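Local coordinates for fimbriae-associated protein FAP1 (Streptococcus parasanguinis, PDB 2X12), which is a fimbriae-associated, probably cell-wall-anchored serine-rich protein that probably mediates bacterial adhesion and biofilm formation, at residues Y163-G168 with S326-G331; Y197-I202 with A292-S297; P206-L211 with K263-H268; K212-I217 with Y256-T261; N241-F246 with D298-E303. All blocks are in the same frame, centred on the assembly; numbering follows the deposited sequence.

Contact 1. Residues Y163-G168 with S326-G331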
# COMPACT_ATOMS: atom_id res chain seq x y z
N TYR A 163 3.52 6.78 -4.55
CA TYR A 163 4.83 6.77 -3.95
C TYR A 163 5.71 5.73 -4.61
O TYR A 163 5.27 4.58 -4.76
CB TYR A 163 4.70 6.42 -2.50
CG TYR A 163 4.08 7.50 -1.63
CD1 TYR A 163 4.86 8.49 -1.06
CD2 TYR A 163 2.75 7.49 -1.31
CE1 TYR A 163 4.31 9.46 -0.21
CE2 TYR A 163 2.20 8.46 -0.45
CZ TYR A 163 2.99 9.45 0.08
OH TYR A 163 2.45 10.41 0.92
N TYR A 164 6.94 6.11 -4.97
CA TYR A 164 7.78 5.25 -5.76
C TYR A 164 8.97 4.78 -4.94
O TYR A 164 9.06 5.04 -3.75
CB TYR A 164 8.24 5.97 -7.03
CG TYR A 164 7.08 6.42 -7.90
CD1 TYR A 164 6.73 5.75 -9.07
CD2 TYR A 164 6.33 7.54 -7.54
CE1 TYR A 164 5.64 6.20 -9.87
CE2 TYR A 164 5.25 7.99 -8.31
CZ TYR A 164 4.89 7.32 -9.47
OH TYR A 164 3.80 7.81 -10.16
N TRP A 165 9.89 4.08 -5.57
CA TRP A 165 11.10 3.63 -4.91
C TRP A 165 12.33 3.99 -5.76
O TRP A 165 12.45 3.60 -6.91
CB TRP A 165 10.99 2.12 -4.69
CG TRP A 165 12.20 1.43 -4.22
CD1 TRP A 165 13.07 0.73 -4.97
CD2 TRP A 165 12.65 1.34 -2.88
NE1 TRP A 165 14.07 0.23 -4.19
CE2 TRP A 165 13.84 0.59 -2.89
CE3 TRP A 165 12.19 1.87 -1.66
CZ2 TRP A 165 14.57 0.32 -1.75
CZ3 TRP A 165 12.92 1.61 -0.53
CH2 TRP A 165 14.10 0.84 -0.58
N ALA A 166 13.19 4.82 -5.20
CA ALA A 166 14.58 4.92 -5.63
C ALA A 166 15.24 4.01 -4.67
O ALA A 166 14.82 3.98 -3.48
CB ALA A 166 15.15 6.33 -5.43
N GLY A 167 16.27 3.32 -5.13
CA GLY A 167 17.01 2.44 -4.24
C GLY A 167 18.19 3.26 -3.85
O GLY A 167 18.04 4.28 -3.18
N GLY A 168 19.36 2.88 -4.35
CA GLY A 168 20.51 3.76 -4.24
C GLY A 168 20.57 4.82 -5.35
O GLY A 168 21.69 5.30 -5.67
N SER A 326 15.22 -2.28 6.68
CA SER A 326 15.63 -3.43 5.90
C SER A 326 14.60 -3.76 4.84
O SER A 326 14.74 -4.74 4.08
CB SER A 326 15.81 -4.62 6.86
OG SER A 326 14.56 -4.87 7.49
N GLY A 327 13.54 -2.96 4.82
CA GLY A 327 12.54 -3.03 3.79
C GLY A 327 13.11 -2.55 2.48
O GLY A 327 14.08 -1.76 2.45
N THR A 328 12.53 -3.04 1.40
CA THR A 328 12.98 -2.66 0.08
C THR A 328 11.80 -2.79 -0.88
O THR A 328 10.74 -3.26 -0.50
CB THR A 328 14.22 -3.50 -0.37
OG1 THR A 328 14.93 -2.86 -1.45
CG2 THR A 328 13.79 -4.87 -0.78
N ALA A 329 12.01 -2.36 -2.13
CA ALA A 329 10.96 -2.24 -3.14
C ALA A 329 9.67 -1.68 -2.55
O ALA A 329 8.62 -2.21 -2.78
CB ALA A 329 10.68 -3.55 -3.76
N ILE A 330 9.77 -0.60 -1.78
CA ILE A 330 8.57 -0.01 -1.21
C ILE A 330 7.85 0.91 -2.17
O ILE A 330 8.45 1.70 -2.89
CB ILE A 330 8.90 0.81 -0.02
CG1 ILE A 330 9.51 -0.09 1.06
CG2 ILE A 330 7.68 1.47 0.47
CD1 ILE A 330 10.13 0.65 2.24
N GLY A 331 6.53 0.83 -2.20
CA GLY A 331 5.76 1.78 -3.01
C GLY A 331 4.33 1.71 -2.55
O GLY A 331 3.98 0.83 -1.75
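The indole of W165 lies flat on the backbone of T328, A329 and I330, just where that chain bends sharply between the short strand 327-328 and strand 330-336. A329 sits at the bend with left-handed backbone angles (phi 42°), and its methyl group points away from W165, so it is the CA hydrogen that meets the ring. A329 CA stands 3.9 Å from the centroid of the five-membered ring of W165, only 4° off the ring normal, a CH-pi contact squarely over the face. The A329 N lies over the middle of the same face and the I330 N nearer its rim. With chi1 at 171°, W165 CG stands opposite its own backbone N, which carries the indole out over A329. Behind it, over the other face, the chain folds round to bring G167 N near the rim. I330 meets the benzo side of the indole: its CB is 3.8 Å from W165 CE3, and its CD1 is 4.0 Å from W165 CZ3. Next along, G331 has no side chain, and the two backbones draw together there, the CA atoms of Y164 and G331 being 4.9 Å apart. I202 from another loop touches the indole too. Y163 bonds through its backbone to G332: strand 162-163 pairs antiparallel with strand 330-336 in the larger sheet of the β-sandwich, and the loop that follows lays a tryptophan over the bend.

Contact 2. Residues Y197-I202 with A292-S297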
# COMPACT_ATOMS: atom_id res chain seq x y z
N TYR A 197 1.17 -5.94 -6.06
CA TYR A 197 2.57 -5.61 -5.83
C TYR A 197 3.49 -6.43 -6.73
O TYR A 197 3.34 -7.64 -6.83
CB TYR A 197 2.88 -5.92 -4.36
CG TYR A 197 4.25 -5.55 -3.82
CD1 TYR A 197 4.90 -4.38 -4.16
CD2 TYR A 197 4.86 -6.36 -2.87
CE1 TYR A 197 6.13 -4.04 -3.57
CE2 TYR A 197 6.09 -6.03 -2.28
CZ TYR A 197 6.73 -4.88 -2.63
OH TYR A 197 7.98 -4.59 -2.07
N ASP A 198 4.42 -5.77 -7.41
CA ASP A 198 5.41 -6.43 -8.27
C ASP A 198 6.83 -5.94 -8.04
O ASP A 198 7.32 -5.08 -8.74
CB ASP A 198 5.06 -6.19 -9.74
CG ASP A 198 6.00 -6.91 -10.67
OD1 ASP A 198 6.59 -7.93 -10.25
OD2 ASP A 198 6.15 -6.44 -11.82
N PRO A 199 7.51 -6.50 -7.07
CA PRO A 199 8.85 -6.03 -6.79
C PRO A 199 9.87 -6.64 -7.74
O PRO A 199 11.03 -6.31 -7.70
CB PRO A 199 9.06 -6.49 -5.35
CG PRO A 199 8.18 -7.61 -5.18
CD PRO A 199 6.98 -7.34 -6.00
N THR A 200 9.39 -7.50 -8.59
CA THR A 200 10.16 -8.23 -9.54
C THR A 200 11.09 -7.41 -10.38
O THR A 200 12.11 -7.92 -10.82
CB THR A 200 9.16 -8.97 -10.42
OG1 THR A 200 8.86 -10.18 -9.73
CG2 THR A 200 9.61 -9.21 -11.90
N THR A 201 10.77 -6.14 -10.62
CA THR A 201 11.68 -5.35 -11.47
C THR A 201 12.75 -4.64 -10.63
O THR A 201 13.92 -4.62 -10.98
CB THR A 201 10.94 -4.37 -12.38
OG1 THR A 201 9.85 -5.07 -12.98
CG2 THR A 201 11.87 -3.83 -13.53
N ILE A 202 12.36 -4.10 -9.50
CA ILE A 202 13.33 -3.56 -8.58
C ILE A 202 14.33 -4.64 -8.18
O ILE A 202 15.52 -4.39 -8.19
CB ILE A 202 12.66 -3.02 -7.33
CG1 ILE A 202 11.78 -1.81 -7.67
CG2 ILE A 202 13.68 -2.65 -6.29
CD1 ILE A 202 10.36 -2.17 -7.97
N ALA A 292 3.40 -1.19 0.12
CA ALA A 292 3.85 -2.57 0.00
C ALA A 292 5.35 -2.59 0.22
O ALA A 292 6.04 -1.69 -0.28
CB ALA A 292 3.49 -3.13 -1.39
N ALA A 293 5.88 -3.56 0.97
CA ALA A 293 7.34 -3.69 1.05
C ALA A 293 7.73 -5.12 0.94
O ALA A 293 6.92 -5.97 1.23
CB ALA A 293 7.86 -3.15 2.31
N THR A 294 8.96 -5.38 0.51
CA THR A 294 9.58 -6.67 0.64
C THR A 294 10.73 -6.60 1.63
O THR A 294 11.42 -5.58 1.69
CB THR A 294 10.15 -7.10 -0.70
OG1 THR A 294 9.08 -7.45 -1.62
CG2 THR A 294 11.03 -8.25 -0.49
N THR A 295 10.95 -7.66 2.42
CA THR A 295 12.23 -7.84 3.10
C THR A 295 12.89 -9.15 2.70
O THR A 295 12.24 -10.12 2.56
CB THR A 295 12.16 -7.86 4.63
OG1 THR A 295 11.30 -8.90 5.03
CG2 THR A 295 11.68 -6.59 5.16
N LEU A 296 14.21 -9.15 2.60
CA LEU A 296 14.96 -10.28 2.14
C LEU A 296 15.05 -11.38 3.15
O LEU A 296 15.24 -12.51 2.75
CB LEU A 296 16.35 -9.84 1.75
CG LEU A 296 16.24 -8.76 0.65
CD1 LEU A 296 17.58 -8.33 0.07
CD2 LEU A 296 15.38 -9.25 -0.48
N SER A 297 14.93 -11.12 4.44
CA SER A 297 14.98 -12.26 5.37
C SER A 297 14.19 -12.12 6.62
O SER A 297 13.74 -13.12 7.13
CB SER A 297 16.41 -12.57 5.77
OG SER A 297 16.68 -12.00 7.03
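In the interior of the β-sandwich, Y197 reaches from the last residue of strand 190-197 to A292 and T294 on strand 287-295, which belongs to the other sheet. The phenol ring is enclosed on both faces. Over one, A292 CB lies 3.4 Å from the ring centroid of Y197 and 15° off the normal, a CH-pi contact near the ring centre. Over the opposite face sits P199, its CD above the ring centre, as the chain runs on beside the phenol. A chi1 of -175° extends the phenol of Y197 away from its backbone N and sends the ring across the gap, its hydroxyl ending beside the backbone of A293 and T294. A292 and T294 alternate with A293 along the strand, so their CB atoms face Y197 while that of A293 turns to the other side of its sheet. This is the usual logic of a two-sheet sandwich, in which every second residue looks inward; here the inward residues, A292 and T294, are small, and Y197 lies against them. Y197 OH is held twice: T294 OG1 donates to it at 3.1 Å, and it is also bonded to A329 O, the backbone carbonyl at the bend before strand 330-336. The tyrosine thereby links strand 287-295 and the bend at A329 to the end of strand 190-197 in the facing sheet. T294 brings OG1 round beside its own backbone N (chi1 -72°), where the hydroxyl also lies 3.7 Å from P199 CG.

Contact 3. Residues P206-L211 with K263-H268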
# COMPACT_ATOMS: atom_id res chain seq x y z
N PRO A 206 19.51 -12.22 -9.76
CA PRO A 206 19.52 -13.63 -9.54
C PRO A 206 20.24 -14.04 -8.26
O PRO A 206 20.09 -15.14 -7.77
CB PRO A 206 20.32 -14.15 -10.72
CG PRO A 206 21.24 -13.11 -11.03
CD PRO A 206 20.41 -11.88 -10.86
N ALA A 207 21.03 -13.16 -7.70
CA ALA A 207 21.63 -13.47 -6.43
C ALA A 207 20.59 -13.65 -5.35
O ALA A 207 20.96 -14.14 -4.31
CB ALA A 207 22.57 -12.37 -6.04
N LEU A 208 19.34 -13.22 -5.61
CA LEU A 208 18.20 -13.24 -4.66
C LEU A 208 17.35 -14.54 -4.71
O LEU A 208 16.54 -14.82 -3.80
CB LEU A 208 17.26 -12.07 -4.95
CG LEU A 208 17.56 -10.69 -4.36
CD1 LEU A 208 19.01 -10.56 -4.05
CD2 LEU A 208 17.13 -9.54 -5.28
N LYS A 209 17.53 -15.34 -5.77
CA LYS A 209 16.68 -16.51 -6.01
C LYS A 209 16.64 -17.49 -4.81
O LYS A 209 15.65 -18.21 -4.65
CB LYS A 209 17.11 -17.26 -7.30
CG LYS A 209 16.77 -16.52 -8.67
CD LYS A 209 17.09 -17.37 -9.96
CE LYS A 209 18.47 -18.13 -9.84
NZ LYS A 209 19.09 -18.74 -11.09
N THR A 210 17.71 -17.54 -4.00
CA THR A 210 17.76 -18.52 -2.91
C THR A 210 17.14 -18.00 -1.63
O THR A 210 17.09 -18.70 -0.64
CB THR A 210 19.21 -18.99 -2.60
OG1 THR A 210 20.01 -17.88 -2.17
CG2 THR A 210 19.84 -19.60 -3.82
N LEU A 211 16.68 -16.76 -1.63
CA LEU A 211 16.27 -16.15 -0.39
C LEU A 211 14.85 -16.47 -0.03
O LEU A 211 14.07 -16.81 -0.89
CB LEU A 211 16.41 -14.65 -0.48
CG LEU A 211 17.83 -14.14 -0.53
CD1 LEU A 211 17.78 -12.60 -0.61
CD2 LEU A 211 18.60 -14.65 0.69
N LYS A 263 10.06 -18.37 -1.91
CA LYS A 263 11.41 -18.60 -2.40
C LYS A 263 11.66 -17.58 -3.46
O LYS A 263 10.99 -17.57 -4.47
CB LYS A 263 11.69 -20.03 -2.93
CG LYS A 263 13.15 -20.51 -2.59
CD LYS A 263 13.55 -21.88 -3.19
CE LYS A 263 13.99 -21.77 -4.69
NZ LYS A 263 14.68 -22.99 -5.26
N GLY A 264 12.59 -16.69 -3.20
CA GLY A 264 12.97 -15.71 -4.20
C GLY A 264 12.02 -14.55 -4.15
O GLY A 264 11.34 -14.36 -3.16
N VAL A 265 11.98 -13.79 -5.24
CA VAL A 265 11.16 -12.58 -5.34
C VAL A 265 10.04 -12.81 -6.35
O VAL A 265 10.30 -13.26 -7.45
CB VAL A 265 12.08 -11.41 -5.80
CG1 VAL A 265 11.29 -10.14 -6.02
CG2 VAL A 265 13.15 -11.17 -4.77
N THR A 266 8.81 -12.53 -5.98
CA THR A 266 7.67 -12.71 -6.90
C THR A 266 6.63 -11.62 -6.72
O THR A 266 6.62 -10.94 -5.68
CB THR A 266 6.90 -14.04 -6.66
OG1 THR A 266 6.20 -13.95 -5.41
CG2 THR A 266 7.82 -15.24 -6.65
N LYS A 267 5.75 -11.52 -7.72
CA LYS A 267 4.50 -10.75 -7.65
C LYS A 267 3.74 -11.18 -6.45
O LYS A 267 3.82 -12.31 -6.08
CB LYS A 267 3.61 -11.04 -8.85
CG LYS A 267 4.16 -10.49 -10.16
CD LYS A 267 3.21 -10.74 -11.34
CE LYS A 267 3.65 -9.93 -12.59
NZ LYS A 267 2.98 -10.41 -13.85
N HIS A 268 2.95 -10.28 -5.87
CA HIS A 268 2.09 -10.65 -4.77
C HIS A 268 0.78 -9.94 -4.87
O HIS A 268 0.71 -8.94 -5.53
CB HIS A 268 2.75 -10.26 -3.48
CG HIS A 268 3.95 -11.07 -3.17
ND1 HIS A 268 3.86 -12.37 -2.72
CD2 HIS A 268 5.27 -10.78 -3.24
CE1 HIS A 268 5.08 -12.84 -2.52
NE2 HIS A 268 5.95 -11.90 -2.83
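L211 O accepts the backbone N-H of G264 in a nearly straight bond, 2.7 Å long with 170° at the hydrogen. It joins two connecting loops at one end of the β-sandwich: one, 206-211, leads into strand 212-220; the other, the loop 263-268, runs from strand 254-263 to strand 268-276. The first loop is compact: a 3-10 turn at 206-208 passes into a type I β-turn from L208 to L211, closed by L211 N to L208 O at 2.9 Å. G264 fits against this turn with a positive phi of 84°, and its CA is 4.2 Å from K209 CA. The same L211 carbonyl also receives a CA-H...O contact from K263, whose CA is 3.5 Å from L211 O. On the other side of G264, its own carbonyl is bonded by T213 OG1 at the start of strand 212-220. Around this bonded backbone the side chains pack at the surface. L208 CB lies 4.2 Å from V265 CG2, both residues also resting on L203. K263 has its chain bent at chi3 (81°), which brings CE to 3.9 Å from K209 O.

Contact 4. Residues K212-I217 with Y256-T261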
# COMPACT_ATOMS: atom_id res chain seq x y z
N LYS A 212 14.53 -16.30 1.24
CA LYS A 212 13.21 -16.58 1.73
C LYS A 212 12.59 -15.27 2.11
O LYS A 212 12.73 -14.81 3.24
CB LYS A 212 13.28 -17.56 2.87
CG LYS A 212 13.16 -19.00 2.34
CD LYS A 212 13.75 -20.15 3.28
CE LYS A 212 13.53 -21.62 2.64
NZ LYS A 212 14.78 -22.50 2.49
N THR A 213 11.89 -14.69 1.16
CA THR A 213 11.39 -13.35 1.30
C THR A 213 10.05 -13.24 1.99
O THR A 213 9.22 -14.16 1.94
CB THR A 213 11.28 -12.66 -0.07
OG1 THR A 213 10.23 -13.26 -0.83
CG2 THR A 213 12.59 -12.83 -0.82
N TYR A 214 9.86 -12.09 2.64
CA TYR A 214 8.61 -11.74 3.25
C TYR A 214 8.01 -10.53 2.54
O TYR A 214 8.73 -9.61 2.16
CB TYR A 214 8.83 -11.36 4.69
CG TYR A 214 8.94 -12.52 5.61
CD1 TYR A 214 10.16 -12.94 6.03
CD2 TYR A 214 7.83 -13.19 6.07
CE1 TYR A 214 10.30 -14.01 6.89
CE2 TYR A 214 7.95 -14.28 6.94
CZ TYR A 214 9.22 -14.68 7.35
OH TYR A 214 9.50 -15.71 8.18
N THR A 215 6.69 -10.50 2.43
CA THR A 215 6.03 -9.32 1.91
C THR A 215 5.20 -8.68 3.00
O THR A 215 4.74 -9.36 3.93
CB THR A 215 5.23 -9.71 0.70
OG1 THR A 215 6.14 -10.29 -0.28
CG2 THR A 215 4.46 -8.52 0.13
N GLY A 216 5.02 -7.37 2.94
CA GLY A 216 4.24 -6.71 3.94
C GLY A 216 3.50 -5.53 3.35
O GLY A 216 3.96 -4.97 2.34
N ILE A 217 2.40 -5.13 4.02
CA ILE A 217 1.60 -3.98 3.61
C ILE A 217 1.41 -3.12 4.83
O ILE A 217 0.96 -3.59 5.84
CB ILE A 217 0.26 -4.45 3.09
CG1 ILE A 217 -0.57 -3.31 2.52
CG2 ILE A 217 -0.47 -5.20 4.16
CD1 ILE A 217 0.07 -2.62 1.35
N TYR A 256 1.17 -5.24 8.17
CA TYR A 256 0.69 -6.60 8.15
C TYR A 256 1.69 -7.38 7.31
O TYR A 256 1.92 -7.06 6.15
CB TYR A 256 -0.70 -6.59 7.56
CG TYR A 256 -1.62 -5.72 8.36
CD1 TYR A 256 -2.34 -6.24 9.42
CD2 TYR A 256 -1.68 -4.38 8.14
CE1 TYR A 256 -3.13 -5.47 10.20
CE2 TYR A 256 -2.50 -3.57 8.94
CZ TYR A 256 -3.22 -4.16 9.97
OH TYR A 256 -4.06 -3.44 10.77
N VAL A 257 2.36 -8.34 7.93
CA VAL A 257 3.45 -9.03 7.25
C VAL A 257 3.04 -10.46 7.01
O VAL A 257 2.28 -11.02 7.78
CB VAL A 257 4.70 -9.01 8.08
CG1 VAL A 257 5.72 -9.91 7.46
CG2 VAL A 257 5.21 -7.62 8.16
N SER A 258 3.53 -11.07 5.93
CA SER A 258 3.10 -12.43 5.63
C SER A 258 3.61 -13.43 6.68
O SER A 258 4.71 -13.26 7.28
CB SER A 258 3.57 -12.86 4.26
OG SER A 258 4.95 -12.69 4.14
N LYS A 259 2.80 -14.45 6.92
CA LYS A 259 3.17 -15.49 7.85
C LYS A 259 4.18 -16.39 7.19
O LYS A 259 5.10 -16.89 7.85
CB LYS A 259 1.94 -16.29 8.28
CG LYS A 259 1.18 -15.63 9.44
CD LYS A 259 0.35 -16.59 10.36
CE LYS A 259 -0.77 -15.75 11.11
NZ LYS A 259 -1.61 -16.52 12.09
N GLY A 260 4.02 -16.60 5.89
CA GLY A 260 4.94 -17.44 5.14
C GLY A 260 5.88 -16.62 4.27
O GLY A 260 5.62 -15.43 3.94
N THR A 261 6.96 -17.28 3.86
CA THR A 261 7.93 -16.69 2.95
C THR A 261 7.71 -17.18 1.50
O THR A 261 6.87 -18.02 1.20
CB THR A 261 9.36 -17.05 3.40
OG1 THR A 261 9.52 -18.49 3.48
CG2 THR A 261 9.66 -16.44 4.75
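I217 and Y256 exchange two backbone hydrogen bonds, I217 N to Y256 O and Y256 N to I217 O, each 2.9 Å. Two residues on, S258 N gives a third to T215 O, also 2.9 Å and almost in line with the carbonyl. The return bond is different: T215 N is answered by a side chain, S258 OG, at 3.3 Å. That hydroxyl, placed between backbone N and carbonyl carbon by a chi1 of 54°, donates in turn to G260 O at 2.8 Å. Here the antiparallel ladder of strands 212-220 and 254-263, with G216 and V257 as its non-hydrogen-bonded pair, is interrupted: K259 and G260 loop outward, and pairing resumes beyond them, where T213 bonds to T262. Y214 lies over the break. Its ring turns an edge to the carbonyls of S258 and K259, while the T261 methyl, CG2, is modelled over one face, too close for its detail to be trusted. V257 CG1 approaches Y214 CD2 at 4.1 Å, on the side of the sheet that P299 and F301 cover. On the other side, towards strands 227-235 and 268-276, I217 CG2 packs on Y256 CB at 3.7 Å.

Contact 5. Residues N241-F246 with D298-E303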
# COMPACT_ATOMS: atom_id res chain seq x y z
N ASN A 241 0.90 -11.56 10.16
CA ASN A 241 1.12 -11.05 11.52
C ASN A 241 1.23 -9.56 11.49
O ASN A 241 1.82 -9.00 10.55
CB ASN A 241 2.41 -11.59 12.13
CG ASN A 241 2.38 -13.10 12.29
OD1 ASN A 241 1.45 -13.66 12.92
ND2 ASN A 241 3.36 -13.77 11.71
N PRO A 242 0.64 -8.88 12.48
CA PRO A 242 0.76 -7.45 12.54
C PRO A 242 2.07 -7.05 13.23
O PRO A 242 2.47 -7.67 14.21
CB PRO A 242 -0.46 -7.05 13.37
CG PRO A 242 -0.67 -8.15 14.23
CD PRO A 242 -0.29 -9.38 13.49
N VAL A 243 2.74 -6.04 12.70
CA VAL A 243 3.84 -5.43 13.39
C VAL A 243 3.43 -4.02 13.64
O VAL A 243 3.02 -3.38 12.71
CB VAL A 243 5.09 -5.40 12.55
CG1 VAL A 243 6.13 -4.59 13.23
CG2 VAL A 243 5.61 -6.82 12.33
N THR A 244 3.54 -3.58 14.89
CA THR A 244 3.15 -2.25 15.34
C THR A 244 4.38 -1.40 15.52
O THR A 244 5.47 -1.89 15.75
CB THR A 244 2.40 -2.25 16.69
OG1 THR A 244 3.31 -2.49 17.78
CG2 THR A 244 1.32 -3.28 16.70
N ASN A 245 4.17 -0.10 15.42
CA ASN A 245 5.27 0.87 15.33
C ASN A 245 6.25 0.79 16.51
O ASN A 245 5.87 1.06 17.67
CB ASN A 245 4.68 2.29 15.26
CG ASN A 245 5.71 3.33 14.94
OD1 ASN A 245 6.91 3.12 15.10
ND2 ASN A 245 5.24 4.47 14.49
N PHE A 246 7.49 0.46 16.19
CA PHE A 246 8.54 0.34 17.20
C PHE A 246 9.66 1.36 17.01
O PHE A 246 10.71 1.25 17.63
CB PHE A 246 9.09 -1.09 17.23
CG PHE A 246 9.80 -1.50 15.98
CD1 PHE A 246 9.10 -2.08 14.93
CD2 PHE A 246 11.15 -1.32 15.84
CE1 PHE A 246 9.73 -2.46 13.74
CE2 PHE A 246 11.79 -1.71 14.66
CZ PHE A 246 11.06 -2.27 13.59
N ASP A 298 14.08 -10.89 7.11
CA ASP A 298 13.53 -10.58 8.42
C ASP A 298 12.05 -10.26 8.33
O ASP A 298 11.65 -9.36 7.58
CB ASP A 298 14.28 -9.36 8.98
CG ASP A 298 14.05 -9.13 10.50
OD1 ASP A 298 13.17 -9.77 11.13
OD2 ASP A 298 14.79 -8.30 11.09
N PRO A 299 11.21 -10.94 9.14
CA PRO A 299 9.74 -10.69 9.17
C PRO A 299 9.27 -9.56 10.08
O PRO A 299 8.05 -9.33 10.17
CB PRO A 299 9.20 -11.99 9.72
CG PRO A 299 10.25 -12.46 10.64
CD PRO A 299 11.57 -12.07 10.01
N HIS A 300 10.20 -8.89 10.76
CA HIS A 300 9.84 -7.85 11.68
C HIS A 300 10.24 -6.51 11.11
O HIS A 300 11.35 -6.04 11.30
CB HIS A 300 10.53 -8.07 13.00
CG HIS A 300 9.97 -7.25 14.11
ND1 HIS A 300 8.70 -7.44 14.62
CD2 HIS A 300 10.51 -6.22 14.81
CE1 HIS A 300 8.49 -6.58 15.60
NE2 HIS A 300 9.57 -5.82 15.73
N PHE A 301 9.30 -5.87 10.43
CA PHE A 301 9.60 -4.58 9.85
C PHE A 301 8.42 -3.63 9.82
O PHE A 301 7.30 -4.07 9.81
CB PHE A 301 10.16 -4.76 8.45
CG PHE A 301 9.26 -5.47 7.52
CD1 PHE A 301 9.24 -6.84 7.47
CD2 PHE A 301 8.46 -4.78 6.67
CE1 PHE A 301 8.43 -7.52 6.61
CE2 PHE A 301 7.64 -5.44 5.80
CZ PHE A 301 7.64 -6.82 5.76
N TYR A 302 8.71 -2.32 9.82
CA TYR A 302 7.65 -1.33 9.82
C TYR A 302 8.09 -0.27 8.86
O TYR A 302 8.94 0.52 9.18
CB TYR A 302 7.46 -0.77 11.22
CG TYR A 302 6.25 0.10 11.48
CD1 TYR A 302 5.04 -0.43 11.84
CD2 TYR A 302 6.35 1.46 11.46
CE1 TYR A 302 3.96 0.37 12.10
CE2 TYR A 302 5.25 2.27 11.74
CZ TYR A 302 4.07 1.72 12.05
OH TYR A 302 3.02 2.55 12.36
N GLU A 303 7.56 -0.33 7.64
CA GLU A 303 7.88 0.62 6.59
C GLU A 303 6.60 1.37 6.32
O GLU A 303 5.77 0.96 5.49
CB GLU A 303 8.38 -0.12 5.37
CG GLU A 303 9.64 -0.95 5.66
CD GLU A 303 10.85 -0.10 6.10
OE1 GLU A 303 10.81 1.15 5.88
OE2 GLU A 303 11.82 -0.70 6.69
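F246 and H300 face each other from either segment and overlap as an offset stack, ring centroids 4.9 Å apart and planes 25° from parallel. The overlap is partial: H300 NE2 lies over one face of the phenylalanine, near its rim. F246 gets there with a chi1 of 65°, CG between its backbone N and carbonyl carbon, which swings the ring back toward the 298-303 loop. V243 touches the imidazole as well, its CG1 4.3 Å from the H300 ring centroid and off centre. The second pairing is between N245 and Y302. The asparagine backbone rests on the phenol, N245 CA standing over the ring centre, 3.6 Å from the Y302 ring centroid. V243 O comes to the edge of that ring in its plane, 3.7 Å from Y302 CD1. F246 CE1 passes 3.8 Å from Y302 CB. The polar ends of N245 and Y302 are held elsewhere: Y302 OH bonds to G253 O, while the N245 amide gives ND2 to N249 OD1 and S251 O and takes the N-H of Y247 on OD1. These bonds restrict rotation of the amide, which stays stacked over the phenol at 27°. At the start of the other segment an Asx turn, H300 N to D298 OD1 at 3.1 Å, shapes the loop ahead of the histidine. Strand 240-243 pairs with strand 254-263, V243 bonding to E255 and N241 to V257, and the loop following strand 287-295 lies across this pair, with F301 resting on E255 and V257.

Contact 2 is buried between the two sheets, contact 3 is at the surface, and contacts 1, 4 and 5 are partly buried. Contacts 1 and 2 share the bend of 326-331: strand 287-295 pairs with 327-328, and the Y197 hydroxyl bonds to A329 O. Contacts 2 and 4 meet through backbone bonds of strands 287-295 and 212-220, while 4 and 5 are joined by strands 254-263 and 240-243. Contact 4, within a sheet, is mostly a backbone ladder, with one bond from a serine hydroxyl; contact 3, between loops, rests on one backbone bond; contacts 1 and 5 rely on aromatic faces laid over backbone or other rings; contact 2 combines a ring face with a buried hydroxyl pair.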